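Side-chain contacts in geranylgeranyl pyrophosphate synthase (Corynebacterium glutamicum, PDB 3LK5), which probably catalyses the magnesium-dependent condensation of allylic diphosphates with isopentenyl diphosphate in isoprenoid biosynthesis: residues L361-L364 / A365-T369; Q339-E342 / S343-H347. One frame throughout, in Å; residues are numbered along the deposited sequence. Where two conformers were deposited one is given.

Interaction 1 of 2, residues L361-L364 / A365-T369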
loop_
_atom_site.group_PDB
_atom_site.type_symbol
_atom_site.label_atom_id
_atom_site.label_comp_id
_atom_site.label_asym_id
_atom_site.label_seq_id
_atom_site.Cartn_x
_atom_site.Cartn_y
_atom_site.Cartn_z
ATOM N N LEU A 361 -26.343 -12.818 11.248
ATOM C CA LEU A 361 -25.353 -12.043 12.052
ATOM C C LEU A 361 -25.153 -12.681 13.437
ATOM O O LEU A 361 -24.053 -12.754 13.950
ATOM C CB LEU A 361 -25.770 -10.560 12.207
ATOM C CG LEU A 361 -25.528 -9.790 10.888
ATOM C CD1 LEU A 361 -26.271 -8.485 10.898
ATOM C CD2 LEU A 361 -23.990 -9.531 10.643
ATOM N N ARG A 362 -26.220 -13.200 14.017
ATOM C CA ARG A 362 -26.074 -13.937 15.292
ATOM C C ARG A 362 -25.229 -15.185 15.118
ATOM O O ARG A 362 -24.310 -15.449 15.903
ATOM C CB ARG A 362 -27.452 -14.293 15.876
ATOM C CG ARG A 362 -28.282 -13.068 16.285
ATOM C CD ARG A 362 -29.675 -13.492 16.843
ATOM N NE ARG A 362 -29.516 -14.455 17.948
ATOM C CZ ARG A 362 -29.333 -14.112 19.227
ATOM N NH1 ARG A 362 -29.306 -12.825 19.583
ATOM N NH2 ARG A 362 -29.184 -15.058 20.158
ATOM N N ALA A 363 -25.539 -15.961 14.085
ATOM C CA ALA A 363 -24.782 -17.180 13.802
ATOM C C ALA A 363 -23.309 -16.912 13.510
ATOM O O ALA A 363 -22.431 -17.658 13.980
ATOM C CB ALA A 363 -25.432 -17.970 12.638
ATOM N N LEU A 364 -23.031 -15.860 12.731
ATOM C CA LEU A 364 -21.648 -15.494 12.441
ATOM C C LEU A 364 -20.859 -15.138 13.691
ATOM O O LEU A 364 -19.690 -15.500 13.819
ATOM C CB LEU A 364 -21.581 -14.310 11.483
ATOM C CG LEU A 364 -21.305 -14.547 10.017
ATOM C CD1 LEU A 364 -21.299 -13.190 9.359
ATOM C CD2 LEU A 364 -19.949 -15.237 9.803
ATOM N N ALA A 365 -21.513 -14.439 14.609
ATOM C CA ALA A 365 -20.892 -14.025 15.859
ATOM C C ALA A 365 -20.576 -15.255 16.698
ATOM O O ALA A 365 -19.480 -15.381 17.243
ATOM C CB ALA A 365 -21.855 -13.069 16.654
ATOM N N ILE A 366 -21.543 -16.158 16.782
ATOM C CA ILE A 366 -21.376 -17.366 17.585
ATOM C C ILE A 366 -20.275 -18.275 17.037
ATOM O O ILE A 366 -19.430 -18.737 17.803
ATOM C CB ILE A 366 -22.752 -18.049 17.828
ATOM C CG1 ILE A 366 -23.590 -17.133 18.746
ATOM C CG2 ILE A 366 -22.565 -19.443 18.407
ATOM C CD1 ILE A 366 -25.134 -17.308 18.639
ATOM N N ARG A 367 -20.249 -18.480 15.716
ATOM C CA ARG A 367 -19.114 -19.164 15.087
ATOM C C ARG A 367 -17.778 -18.452 15.390
ATOM O O ARG A 367 -16.812 -19.126 15.740
ATOM C CB ARG A 367 -19.303 -19.331 13.563
ATOM C CG ARG A 367 -20.572 -20.076 13.148
ATOM C CD ARG A 367 -20.381 -20.873 11.845
ATOM N NE ARG A 367 -21.608 -20.985 11.059
ATOM C CZ ARG A 367 -22.747 -21.515 11.496
ATOM N NH1 ARG A 367 -22.844 -21.979 12.732
ATOM N NH2 ARG A 367 -23.799 -21.563 10.690
ATOM N N SER A 368 -17.725 -17.118 15.254
ATOM C CA SER A 368 -16.485 -16.339 15.441
ATOM C C SER A 368 -15.882 -16.399 16.866
ATOM O O SER A 368 -14.649 -16.351 17.043
ATOM C CB SER A 368 -16.714 -14.865 15.100
ATOM O OG SER A 368 -17.047 -14.674 13.733
ATOM N N THR A 369 -16.752 -16.472 17.865
ATOM C CA THR A 369 -16.343 -16.259 19.251
ATOM C C THR A 369 -16.556 -17.503 20.110
ATOM O O THR A 369 -15.895 -17.656 21.132
ATOM C CB THR A 369 -17.138 -15.086 19.887
ATOM O OG1 THR A 369 -18.483 -15.509 20.117
ATOM C CG2 THR A 369 -17.167 -13.875 18.971
#
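A365 sits one turn beyond L361 on the C-terminal helix 355-369, and its N-H donates to L361 O in the usual alpha-helical i to i+4 pattern. Its methyl lies against two successive carbonyls, with CB 3.5 Å from both L361 O and R362 O. I366 repeats the backbone bond to R362 O. Its CG1 lies beside its own backbone N (chi1 -68°), which carries the ethyl arm back along the preceding turn, and both CG1 and CD1 come to 3.4 Å from R362 O. The aliphatic branch thus lines one flank of a carbonyl that is already hydrogen-bonded. R367 forms a nearly straight bond, its N lying 2.9 Å from A363 O with an N-H...O angle of 176°. Its CG comes to 3.2 Å from the same oxygen, and in the conformer described, one of two, bends at chi2 and chi3 bring a face of the guanidinium over A363 CB. At S368 the hydroxyl joins the main chain: OG, placed beside its own N, donates to L364 O at 2.8 Å, while S368 N donates to that oxygen at 2.9 Å. The two donors approach from opposite faces of the carbonyl plane, so one oxygen accepts from both the backbone and the side chain of the same serine. The helix closes with a weak backbone bond from T369 N to A365 O. Three helices of the all-alpha prenyltransferase fold lie against this stretch: L364 packs on I65, L68 and Y69 of helix 65-78, A365 and S368 face Y245, I249 and F253 of helix 236-263, and L345 of helix 329-347 also touches A365. The hydroxyl of Y245 bonds to L361 O.

Interaction 2 of 2, residues Q339-E342 / S343-H347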
loop_
_atom_site.group_PDB
_atom_site.type_symbol
_atom_site.label_atom_id
_atom_site.label_comp_id
_atom_site.label_asym_id
_atom_site.label_seq_id
_atom_site.Cartn_x
_atom_site.Cartn_y
_atom_site.Cartn_z
ATOM N N GLN A 339 -19.082 -12.164 27.846
ATOM C CA GLN A 339 -19.675 -10.853 28.096
ATOM C C GLN A 339 -19.839 -10.081 26.779
ATOM O O GLN A 339 -20.902 -9.492 26.495
ATOM C CB GLN A 339 -18.731 -10.019 28.976
ATOM C CG GLN A 339 -18.714 -10.277 30.462
ATOM C CD GLN A 339 -17.823 -9.250 31.181
ATOM O OE1 GLN A 339 -16.586 -9.378 31.218
ATOM N NE2 GLN A 339 -18.453 -8.221 31.741
ATOM N N LEU A 340 -18.761 -10.046 26.010
ATOM C CA LEU A 340 -18.747 -9.330 24.723
ATOM C C LEU A 340 -19.671 -9.947 23.680
ATOM O O LEU A 340 -20.271 -9.220 22.858
ATOM C CB LEU A 340 -17.320 -9.280 24.183
ATOM C CG LEU A 340 -16.367 -8.304 24.887
ATOM C CD1 LEU A 340 -14.919 -8.608 24.526
ATOM C CD2 LEU A 340 -16.754 -6.899 24.525
ATOM N N THR A 341 -19.764 -11.278 23.694
ATOM C CA THR A 341 -20.652 -11.944 22.761
ATOM C C THR A 341 -22.112 -11.566 23.081
ATOM O O THR A 341 -22.903 -11.160 22.221
ATOM C CB THR A 341 -20.424 -13.470 22.724
ATOM O OG1 THR A 341 -19.080 -13.720 22.287
ATOM C CG2 THR A 341 -21.380 -14.108 21.733
ATOM N N GLU A 342 -22.441 -11.620 24.369
ATOM C CA GLU A 342 -23.773 -11.239 24.793
ATOM C C GLU A 342 -24.133 -9.768 24.448
ATOM O O GLU A 342 -25.241 -9.493 23.928
ATOM C CB GLU A 342 -23.911 -11.536 26.305
ATOM C CG GLU A 342 -25.311 -11.328 26.866
ATOM C CD GLU A 342 -25.379 -11.535 28.385
ATOM O OE1 GLU A 342 -24.399 -12.077 28.966
ATOM O OE2 GLU A 342 -26.413 -11.154 28.993
ATOM N N SER A 343 -23.224 -8.830 24.728
ATOM C CA SER A 343 -23.509 -7.432 24.463
ATOM C C SER A 343 -23.514 -7.126 22.952
ATOM O O SER A 343 -24.363 -6.364 22.468
ATOM C CB SER A 343 -22.536 -6.523 25.248
ATOM O OG SER A 343 -21.195 -6.795 24.848
ATOM N N GLY A 344 -22.610 -7.755 22.201
ATOM C CA GLY A 344 -22.606 -7.558 20.725
ATOM C C GLY A 344 -23.917 -8.015 20.105
ATOM O O GLY A 344 -24.511 -7.300 19.300
ATOM N N LEU A 345 -24.392 -9.198 20.488
ATOM C CA LEU A 345 -25.661 -9.687 19.955
ATOM C C LEU A 345 -26.835 -8.779 20.303
ATOM O O LEU A 345 -27.711 -8.532 19.458
ATOM C CB LEU A 345 -25.946 -11.102 20.444
ATOM C CG LEU A 345 -25.019 -12.209 19.958
ATOM C CD1 LEU A 345 -25.410 -13.495 20.654
ATOM C CD2 LEU A 345 -25.146 -12.349 18.448
ATOM N N ALA A 346 -26.827 -8.259 21.539
ATOM C CA ALA A 346 -27.912 -7.393 22.033
ATOM C C ALA A 346 -28.054 -6.142 21.189
ATOM O O ALA A 346 -29.167 -5.669 20.954
ATOM C CB ALA A 346 -27.690 -7.003 23.517
ATOM N N HIS A 347 -26.920 -5.616 20.720
ATOM C CA HIS A 347 -26.927 -4.481 19.800
ATOM C C HIS A 347 -27.771 -4.667 18.533
ATOM O O HIS A 347 -28.349 -3.704 18.045
ATOM C CB HIS A 347 -25.501 -4.021 19.470
ATOM C CG HIS A 347 -24.845 -3.304 20.599
ATOM N ND1 HIS A 347 -25.244 -2.050 21.012
ATOM C CD2 HIS A 347 -23.807 -3.650 21.395
ATOM C CE1 HIS A 347 -24.487 -1.658 22.021
ATOM N NE2 HIS A 347 -23.602 -2.610 22.273
#
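S343 turns its OG into the position between its own backbone N and carbonyl carbon (chi1 60°), bringing the hydroxyl back over the preceding turn. There OG lies 3.2 Å from Q339 O and 3.3 Å from L340 O, and is hydrogen-bonded to OD2 of D248 on helix 236-263, which ties this turn to a neighbouring helix. Two residues on, L345 takes the rotamer with CG beside its backbone N (chi1 -66°), so that its side chain leans back along the helix toward T341. The setting is a regular alpha-helical stretch near the end of helix 329-347, in the all-alpha fold of the FPP/GGPP synthase family. Backbone i to i+4 bonds run from S343 N to Q339 O, from L345 N to T341 O and from A346 N to E342 O. The shortest of the series joins G344 N to L340 O at 2.8 Å. L340 packs against the same neighbour as S343, through D248, I251 and A252, which places the L340 and S343 side chains on the face turned to that helix. E342 behaves differently: its chain is extended beyond CG, and on this exposed side its contact with the following turn is made by the backbone, A346 N lying 3.1 Å from E342 O. T341 OG1 is hydrogen-bonded to I337 O, one turn earlier, and also to T369 OG1 of helix 355-369, while the threonine methyl turns to L345. L345 CG rests 3.3 Å from T341 O, and the T341 CG2 and L345 CD1 methyls meet at 4.2 Å.

Overall arrangement
Helices 329-347 and 355-369 follow one another in the chain and run antiparallel, so interaction 2 and interaction 1 lie on the two arms of a helical hairpin, their centres about 11 Å apart. L345 joins them: its CD2 lies 3.7 Å from R362 CA and 3.8 Å from A365 CB. A polar link stands beside this packing, where T341 OG1 and T369 OG1 are 2.9 Å apart, probably hydrogen-bonded. Helix 236-263 contacts both arms, its A252 touching L340 of interaction 2 as well as T369 of interaction 1. Both contacts lie away from the magnesium-binding aspartates D108, D112 and D194.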